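Local coordinates for metallo-beta-lactamase domain-containing protein (PDB 2AZ4), which is of unknown function but carries two zinc ions in a metallo-beta-lactamase fold and may, like relatives in its family, act on RNA as an exonuclease, at residues V235-L240 with P262-R267; I256-Y261 with E266-I271; K270-E273 with T278-L281. One frame throughout, in Å; residues are numbered along the deposited sequence.

All three contacts are buried and all use helix 265-274, in a region built round a six-stranded parallel sheet. Contact 1 joins the start of this helix to the start of helix 237-249 and is largely ionic, with a carboxylate, a guanidinium and an amide meeting. Contacts 2 and 3 are apolar and lie progressively farther from the centre of the chain; they set the same helix against strands 256-260 and 278-282. Contacts 1 and 2 both come near the zinc site, and contact 3 lies away from it. Contacts 2 and 3 share Ile271 and merge where Leu281 meets Phe258 and Phe268. Contact 2 is rich in aromatic groups, whereas contact 3 has only aliphatic side chains, with one of them, Ile272, partly exposed.

Contact 1. Residues V235-L240 with P262-R267; sequences VSEEDL and PANVER
Arg267 grips the carboxylate of Glu237 side-on, using two nitrogens for two oxygens. Arg267 NE donates to Glu237 OE1 at 2.9 Å, on the syn side, and Arg267 NH2 donates to Glu237 OE2 at 3.0 Å. Both oxygens lie close to the guanidinium plane, but the carboxylate is turned 47° against it, so that NH2 comes to OE2 from well above the carboxylate plane. From the opposite face of that plane Asn264 ND2 gives Glu237 OE2 a nearly straight bond of 3.1 Å, with the oxygen in the amide plane. Glu237 reaches this position through a bend at chi2 (-85°), while Arg267 leaves its helix extended and turns only at chi3 (-58°). Leu240 supplies the apolar side: Leu240 CD1 sits over the centre of one guanidinium face, 3.5 Å from Arg267 CZ, and Leu240 CD2 rests 3.8 Å from Arg267 CD.

The contact brings together the first turns of helices 237-249 and 265-274. Asn264 is the N-cap of the latter, its OD1 weakly accepting from Arg267 N and also bonded to His195, and its side chain is about 7 Å from that of the zinc ligand His94. The charges have further partners: Arg267 NH1 forms a salt bridge with Asp349, Arg267 NH2 bonds to Cys379 O, and Arg191 pairs with Glu237 OE2. Such a buried network probably keeps Glu237 ionised and fixes the rotation of the guanidinium, tying the two helix starts together.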
loop_
_atom_site.group_PDB
_atom_site.type_symbol
_atom_site.label_atom_id
_atom_site.label_comp_id
_atom_site.label_asym_id
_atom_site.label_seq_id
_atom_site.Cartn_x
_atom_site.Cartn_y
_atom_site.Cartn_z
ATOM N N VAL A 235 -2.519 -16.435 -10.674
ATOM C CA VAL A 235 -2.463 -15.489 -11.802
ATOM C C VAL A 235 -3.361 -14.240 -11.649
ATOM O O VAL A 235 -3.298 -13.336 -12.471
ATOM C CB VAL A 235 -2.805 -16.180 -13.174
ATOM C CG1 VAL A 235 -1.890 -17.373 -13.450
ATOM C CG2 VAL A 235 -4.272 -16.582 -13.241
ATOM N N SER A 236 -4.204 -14.213 -10.618
ATOM C CA SER A 236 -5.131 -13.092 -10.378
ATOM C C SER A 236 -5.775 -13.268 -8.997
ATOM O O SER A 236 -5.686 -14.357 -8.397
ATOM C CB SER A 236 -6.225 -13.054 -11.464
ATOM O OG SER A 236 -7.147 -14.125 -11.270
ATOM N N GLU A 237 -6.394 -12.202 -8.488
ATOM C CA GLU A 237 -7.140 -12.271 -7.224
ATOM C C GLU A 237 -8.292 -13.299 -7.283
ATOM O O GLU A 237 -8.503 -14.080 -6.342
ATOM C CB GLU A 237 -7.675 -10.889 -6.834
ATOM C CG GLU A 237 -6.591 -9.915 -6.409
ATOM C CD GLU A 237 -6.181 -10.025 -4.935
ATOM O OE1 GLU A 237 -6.752 -10.850 -4.178
ATOM O OE2 GLU A 237 -5.287 -9.251 -4.529
ATOM N N GLU A 238 -9.025 -13.301 -8.393
ATOM C CA GLU A 238 -10.073 -14.296 -8.634
ATOM C C GLU A 238 -9.544 -15.729 -8.609
ATOM O O GLU A 238 -10.185 -16.614 -8.044
ATOM C CB GLU A 238 -10.788 -14.033 -9.970
ATOM C CG GLU A 238 -11.975 -14.997 -10.275
ATOM C CD GLU A 238 -13.080 -14.997 -9.205
ATOM O OE1 GLU A 238 -13.282 -13.949 -8.538
ATOM O OE2 GLU A 238 -13.758 -16.051 -9.036
ATOM N N ASP A 239 -8.393 -15.945 -9.251
ATOM C CA ASP A 239 -7.706 -17.226 -9.248
ATOM C C ASP A 239 -7.289 -17.602 -7.813
ATOM O O ASP A 239 -7.430 -18.755 -7.407
ATOM C CB ASP A 239 -6.486 -17.166 -10.175
ATOM C CG ASP A 239 -5.844 -18.534 -10.409
ATOM O OD1 ASP A 239 -6.572 -19.521 -10.610
ATOM O OD2 ASP A 239 -4.601 -18.637 -10.395
ATOM N N LEU A 240 -6.780 -16.632 -7.050
ATOM C CA LEU A 240 -6.429 -16.869 -5.648
ATOM C C LEU A 240 -7.609 -17.460 -4.851
ATOM O O LEU A 240 -7.441 -18.463 -4.132
ATOM C CB LEU A 240 -5.926 -15.577 -4.993
ATOM C CG LEU A 240 -5.312 -15.741 -3.598
ATOM C CD1 LEU A 240 -4.152 -14.797 -3.443
ATOM C CD2 LEU A 240 -6.365 -15.500 -2.488
ATOM N N PRO A 262 -4.230 -6.553 6.008
ATOM C CA PRO A 262 -5.541 -5.882 6.176
ATOM C C PRO A 262 -5.934 -4.813 5.141
ATOM O O PRO A 262 -7.126 -4.569 4.926
ATOM C CB PRO A 262 -5.444 -5.241 7.579
ATOM C CG PRO A 262 -4.316 -5.919 8.253
ATOM C CD PRO A 262 -3.340 -6.268 7.153
ATOM N N ALA A 263 -4.955 -4.174 4.515
ATOM C CA ALA A 263 -5.255 -3.212 3.450
ATOM C C ALA A 263 -5.917 -3.859 2.218
ATOM O O ALA A 263 -6.581 -3.169 1.442
ATOM C CB ALA A 263 -3.999 -2.408 3.058
ATOM N N ASN A 264 -5.751 -5.172 2.047
ATOM C CA ASN A 264 -6.434 -5.887 0.948
ATOM C C ASN A 264 -7.840 -6.323 1.327
ATOM O O ASN A 264 -8.156 -7.522 1.393
ATOM C CB ASN A 264 -5.615 -7.090 0.446
ATOM C CG ASN A 264 -5.963 -7.461 -0.972
ATOM O OD1 ASN A 264 -7.044 -7.124 -1.472
ATOM N ND2 ASN A 264 -5.047 -8.158 -1.644
ATOM N N VAL A 265 -8.706 -5.338 1.549
ATOM C CA VAL A 265 -10.030 -5.593 2.109
ATOM C C VAL A 265 -10.874 -6.419 1.139
ATOM O O VAL A 265 -11.650 -7.269 1.554
ATOM C CB VAL A 265 -10.762 -4.295 2.464
ATOM C CG1 VAL A 265 -11.907 -4.600 3.401
ATOM C CG2 VAL A 265 -9.825 -3.326 3.194
ATOM N N GLU A 266 -10.698 -6.177 -0.158
ATOM C CA GLU A 266 -11.474 -6.902 -1.165
ATOM C C GLU A 266 -11.146 -8.376 -1.248
ATOM O O GLU A 266 -12.011 -9.166 -1.609
ATOM C CB GLU A 266 -11.312 -6.271 -2.543
ATOM C CG GLU A 266 -12.246 -5.119 -2.816
ATOM C CD GLU A 266 -12.335 -4.822 -4.310
ATOM O OE1 GLU A 266 -13.089 -5.529 -5.021
ATOM O OE2 GLU A 266 -11.617 -3.916 -4.767
ATOM N N ARG A 267 -9.897 -8.752 -0.974
ATOM C CA ARG A 267 -9.564 -10.169 -0.905
ATOM C C ARG A 267 -10.343 -10.819 0.245
ATOM O O ARG A 267 -10.933 -11.880 0.067
ATOM C CB ARG A 267 -8.055 -10.416 -0.754
ATOM C CG ARG A 267 -7.696 -11.904 -0.677
ATOM C CD ARG A 267 -6.182 -12.192 -0.600
ATOM N NE ARG A 267 -5.448 -11.634 -1.740
ATOM C CZ ARG A 267 -4.118 -11.644 -1.850
ATOM N NH1 ARG A 267 -3.382 -12.219 -0.903
ATOM N NH2 ARG A 267 -3.522 -11.078 -2.901
#

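Contact 2. Residues I256-Y261 with E266-I271; sequences ITFNGY and ERFAKI
Phe268 lays its ring against Phe258 and the backbone of Gly260 and Tyr261. The two rings meet obliquely, their planes 47° apart. Their closest atoms are Phe268 CE1 and Phe258 CE1, at 3.5 Å. At the neighbouring ring atom Phe268 rests on main chain: Phe268 CZ lies 3.7 Å from Gly260 N. Because Gly260 has no side chain, the ring can settle this close to the strand. The carbonyl oxygen of Tyr261 stands at the ring edge, near its plane, with Tyr261 O 3.6 Å from Phe268 CE2. One turn further along the helix, Ile271 adds its CD1 to the same aromatic surface, Ile271 CD1 lying 4.1 Å from Phe258 CE1.

Phe258 rises from the strand with CG between the backbone N and the carbonyl carbon (chi1 78°), which carries its ring toward the helix. Leu281, from strand 278-282, touches both aromatic rings through CD2, while Leu329 and Ile346 of the neighbouring strands flank Phe258 and Met285 covers Phe268. The strand itself is fixed by backbone hydrogen bonds to strands 328-331 and 344-348 of the parallel sheet. Helix 266-271 runs back over it at 153° to its direction, with axes 10.0 Å apart, as expected for the first strand and helix of a beta-alpha-beta crossover. Tyr261 starts away from the helix, and its side chain comes to about 4 Å from that of the zinc ligand His94. No hydrogen bond joins strand and helix here; their cohesion is apolar, probably helped a little by the Tyr261 carbonyl oxygen at the Phe268 ring edge.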
loop_
_atom_site.group_PDB
_atom_site.type_symbol
_atom_site.label_atom_id
_atom_site.label_comp_id
_atom_site.label_asym_id
_atom_site.label_seq_id
_atom_site.Cartn_x
_atom_site.Cartn_y
_atom_site.Cartn_z
ATOM N N ILE A 256 -8.715 -25.518 9.237
ATOM C CA ILE A 256 -8.116 -24.640 8.212
ATOM C C ILE A 256 -8.160 -23.186 8.666
ATOM O O ILE A 256 -9.215 -22.685 9.038
ATOM C CB ILE A 256 -8.830 -24.734 6.851
ATOM C CG1 ILE A 256 -9.006 -26.208 6.433
ATOM C CG2 ILE A 256 -8.027 -23.931 5.788
ATOM C CD1 ILE A 256 -9.829 -26.386 5.161
ATOM N N THR A 257 -7.014 -22.520 8.593
ATOM C CA THR A 257 -6.896 -21.127 9.002
ATOM C C THR A 257 -6.117 -20.370 7.942
ATOM O O THR A 257 -5.482 -20.980 7.081
ATOM C CB THR A 257 -6.199 -20.991 10.384
ATOM O OG1 THR A 257 -4.901 -21.571 10.317
ATOM C CG2 THR A 257 -6.993 -21.713 11.465
ATOM N N PHE A 258 -6.152 -19.047 8.002
ATOM C CA PHE A 258 -5.458 -18.254 7.014
ATOM C C PHE A 258 -5.120 -16.904 7.612
ATOM O O PHE A 258 -5.556 -16.583 8.719
ATOM C CB PHE A 258 -6.341 -18.082 5.762
ATOM C CG PHE A 258 -7.428 -17.047 5.923
ATOM C CD1 PHE A 258 -7.317 -15.814 5.303
ATOM C CD2 PHE A 258 -8.544 -17.300 6.722
ATOM C CE1 PHE A 258 -8.313 -14.845 5.463
ATOM C CE2 PHE A 258 -9.549 -16.333 6.891
ATOM C CZ PHE A 258 -9.432 -15.118 6.257
ATOM N N ASN A 259 -4.366 -16.107 6.869
ATOM C CA ASN A 259 -4.216 -14.692 7.189
ATOM C C ASN A 259 -3.888 -13.928 5.925
ATOM O O ASN A 259 -3.397 -14.511 4.951
ATOM C CB ASN A 259 -3.186 -14.468 8.293
ATOM C CG ASN A 259 -3.291 -13.060 8.944
ATOM O OD1 ASN A 259 -4.282 -12.352 8.800
ATOM N ND2 ASN A 259 -2.261 -12.677 9.653
ATOM N N GLY A 260 -4.190 -12.631 5.927
ATOM C CA GLY A 260 -3.894 -11.792 4.786
ATOM C C GLY A 260 -3.457 -10.448 5.325
ATOM O O GLY A 260 -3.344 -10.260 6.539
ATOM N N TYR A 261 -3.210 -9.509 4.436
ATOM C CA TYR A 261 -2.763 -8.199 4.878
ATOM C C TYR A 261 -3.987 -7.293 4.908
ATOM O O TYR A 261 -4.717 -7.277 3.951
ATOM C CB TYR A 261 -1.656 -7.661 3.967
ATOM C CG TYR A 261 -1.049 -6.424 4.558
ATOM C CD1 TYR A 261 -0.172 -6.516 5.648
ATOM C CD2 TYR A 261 -1.406 -5.161 4.091
ATOM C CE1 TYR A 261 0.361 -5.363 6.249
ATOM C CE2 TYR A 261 -0.884 -4.007 4.669
ATOM C CZ TYR A 261 0.005 -4.120 5.745
ATOM O OH TYR A 261 0.537 -2.987 6.330
ATOM N N GLU A 266 -10.698 -6.177 -0.158
ATOM C CA GLU A 266 -11.474 -6.902 -1.165
ATOM C C GLU A 266 -11.146 -8.376 -1.248
ATOM O O GLU A 266 -12.011 -9.166 -1.609
ATOM C CB GLU A 266 -11.312 -6.271 -2.543
ATOM C CG GLU A 266 -12.246 -5.119 -2.816
ATOM C CD GLU A 266 -12.335 -4.822 -4.310
ATOM O OE1 GLU A 266 -13.089 -5.529 -5.021
ATOM O OE2 GLU A 266 -11.617 -3.916 -4.767
ATOM N N ARG A 267 -9.897 -8.752 -0.974
ATOM C CA ARG A 267 -9.564 -10.169 -0.905
ATOM C C ARG A 267 -10.343 -10.819 0.245
ATOM O O ARG A 267 -10.933 -11.880 0.067
ATOM C CB ARG A 267 -8.055 -10.416 -0.754
ATOM C CG ARG A 267 -7.696 -11.904 -0.677
ATOM C CD ARG A 267 -6.182 -12.192 -0.600
ATOM N NE ARG A 267 -5.448 -11.634 -1.740
ATOM C CZ ARG A 267 -4.118 -11.644 -1.850
ATOM N NH1 ARG A 267 -3.382 -12.219 -0.903
ATOM N NH2 ARG A 267 -3.522 -11.078 -2.901
ATOM N N PHE A 268 -10.358 -10.182 1.419
ATOM C CA PHE A 268 -11.171 -10.702 2.540
ATOM C C PHE A 268 -12.639 -10.813 2.168
ATOM O O PHE A 268 -13.253 -11.872 2.363
ATOM C CB PHE A 268 -10.989 -9.852 3.787
ATOM C CG PHE A 268 -9.696 -10.102 4.489
ATOM C CD1 PHE A 268 -9.597 -11.125 5.458
ATOM C CD2 PHE A 268 -8.555 -9.346 4.178
ATOM C CE1 PHE A 268 -8.391 -11.361 6.139
ATOM C CE2 PHE A 268 -7.332 -9.587 4.845
ATOM C CZ PHE A 268 -7.247 -10.589 5.832
ATOM N N ALA A 269 -13.179 -9.739 1.592
ATOM C CA ALA A 269 -14.543 -9.731 1.054
ATOM C C ALA A 269 -14.825 -10.886 0.099
ATOM O O ALA A 269 -15.869 -11.557 0.214
ATOM C CB ALA A 269 -14.870 -8.365 0.410
ATOM N N LYS A 270 -13.913 -11.134 -0.841
ATOM C CA LYS A 270 -14.077 -12.250 -1.795
ATOM C C LYS A 270 -14.020 -13.611 -1.145
ATOM O O LYS A 270 -14.759 -14.538 -1.529
ATOM C CB LYS A 270 -13.033 -12.201 -2.923
ATOM C CG LYS A 270 -13.089 -10.940 -3.767
ATOM C CD LYS A 270 -14.397 -10.872 -4.588
ATOM C CE LYS A 270 -14.733 -9.443 -5.023
ATOM N NZ LYS A 270 -15.684 -9.424 -6.189
ATOM N N ILE A 271 -13.113 -13.767 -0.187
ATOM C CA ILE A 271 -13.039 -15.018 0.554
ATOM C C ILE A 271 -14.387 -15.298 1.243
ATOM O O ILE A 271 -14.931 -16.396 1.125
ATOM C CB ILE A 271 -11.809 -15.049 1.531
ATOM C CG1 ILE A 271 -10.521 -15.147 0.713
ATOM C CG2 ILE A 271 -11.902 -16.229 2.514
ATOM C CD1 ILE A 271 -9.270 -14.764 1.480
#

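Contact 3. Residues K270-E273 with T278-L281; sequences KIIE and TVVL
No hydrogen bond or salt bridge crosses between the segments; the polar atom that comes closest to a partner is Ile271 O, which has Val279 CG2 at 4.1 Å as its nearest atom in 278-281. Val279 CG2 also lies 3.9 Å from Ile272 CA, so that the valine packs directly on the helix backbone. Its other branch, CG1, is anti to the backbone N (chi1 -180°). Val279 CG1 meets Ile272 CG1 at 4.0 Å, the two side chains crossing at about a right angle. Val279 thus packs against two consecutive helix residues, Ile271 CG2 also touching its CG2.

Strand 278-282 is the second strand of a beta-alpha-beta crossover that begins with strand 256-260 and passes through helix 265-274; strand 328-331 lies between the two in the parallel sheet. Val279 and Leu281, two residues apart, both turn toward the helix, whereas Val280 between them points away and packs on Ile316. Leu281 extends the contact from this second inward-facing position: Leu281 CD1 is 4.0 Å from Ile272 CD1, the side chains meeting obliquely. Val297, just before strand 298-300, touches both Ile272 and Leu281, and Leu329 packs on Ile271.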
loop_
_atom_site.group_PDB
_atom_site.type_symbol
_atom_site.label_atom_id
_atom_site.label_comp_id
_atom_site.label_asym_id
_atom_site.label_seq_id
_atom_site.Cartn_x
_atom_site.Cartn_y
_atom_site.Cartn_z
ATOM N N LYS A 270 -13.913 -11.134 -0.841
ATOM C CA LYS A 270 -14.077 -12.250 -1.795
ATOM C C LYS A 270 -14.020 -13.611 -1.145
ATOM O O LYS A 270 -14.759 -14.538 -1.529
ATOM C CB LYS A 270 -13.033 -12.201 -2.923
ATOM C CG LYS A 270 -13.089 -10.940 -3.767
ATOM C CD LYS A 270 -14.397 -10.872 -4.588
ATOM C CE LYS A 270 -14.733 -9.443 -5.023
ATOM N NZ LYS A 270 -15.684 -9.424 -6.189
ATOM N N ILE A 271 -13.113 -13.767 -0.187
ATOM C CA ILE A 271 -13.039 -15.018 0.554
ATOM C C ILE A 271 -14.387 -15.298 1.243
ATOM O O ILE A 271 -14.931 -16.396 1.125
ATOM C CB ILE A 271 -11.809 -15.049 1.531
ATOM C CG1 ILE A 271 -10.521 -15.147 0.713
ATOM C CG2 ILE A 271 -11.902 -16.229 2.514
ATOM C CD1 ILE A 271 -9.270 -14.764 1.480
ATOM N N ILE A 272 -14.916 -14.302 1.949
ATOM C CA ILE A 272 -16.233 -14.391 2.582
ATOM C C ILE A 272 -17.335 -14.783 1.583
ATOM O O ILE A 272 -18.194 -15.626 1.884
ATOM C CB ILE A 272 -16.563 -13.049 3.290
ATOM C CG1 ILE A 272 -15.595 -12.834 4.455
ATOM C CG2 ILE A 272 -18.008 -12.998 3.765
ATOM C CD1 ILE A 272 -15.701 -11.469 5.103
ATOM N N GLU A 273 -17.282 -14.190 0.389
ATOM C CA GLU A 273 -18.262 -14.430 -0.689
ATOM C C GLU A 273 -18.254 -15.892 -1.137
ATOM O O GLU A 273 -19.321 -16.497 -1.291
ATOM C CB GLU A 273 -17.991 -13.494 -1.882
ATOM C CG GLU A 273 -19.024 -13.501 -3.021
ATOM C CD GLU A 273 -18.479 -12.900 -4.335
ATOM O OE1 GLU A 273 -17.611 -11.993 -4.272
ATOM O OE2 GLU A 273 -18.924 -13.334 -5.439
ATOM N N THR A 278 -18.053 -21.316 6.666
ATOM C CA THR A 278 -18.276 -20.034 7.315
ATOM C C THR A 278 -16.954 -19.398 7.710
ATOM O O THR A 278 -16.168 -19.997 8.425
ATOM C CB THR A 278 -19.107 -20.189 8.601
ATOM O OG1 THR A 278 -20.366 -20.794 8.293
ATOM C CG2 THR A 278 -19.329 -18.839 9.266
ATOM N N VAL A 279 -16.737 -18.170 7.268
ATOM C CA VAL A 279 -15.526 -17.426 7.590
ATOM C C VAL A 279 -15.665 -16.703 8.918
ATOM O O VAL A 279 -16.721 -16.132 9.195
ATOM C CB VAL A 279 -15.203 -16.396 6.482
ATOM C CG1 VAL A 279 -13.940 -15.615 6.811
ATOM C CG2 VAL A 279 -15.040 -17.118 5.141
ATOM N N VAL A 280 -14.584 -16.723 9.715
ATOM C CA VAL A 280 -14.512 -15.981 10.980
ATOM C C VAL A 280 -13.225 -15.154 10.978
ATOM O O VAL A 280 -12.130 -15.690 10.822
ATOM C CB VAL A 280 -14.561 -16.932 12.223
ATOM C CG1 VAL A 280 -14.710 -16.142 13.510
ATOM C CG2 VAL A 280 -15.712 -17.908 12.101
ATOM N N LEU A 281 -13.354 -13.853 11.139
ATOM C CA LEU A 281 -12.175 -12.978 11.109
ATOM C C LEU A 281 -11.811 -12.467 12.517
ATOM O O LEU A 281 -12.652 -12.459 13.422
ATOM C CB LEU A 281 -12.394 -11.789 10.153
ATOM C CG LEU A 281 -12.664 -12.022 8.644
ATOM C CD1 LEU A 281 -12.782 -10.725 7.810
ATOM C CD2 LEU A 281 -11.606 -12.928 8.013
#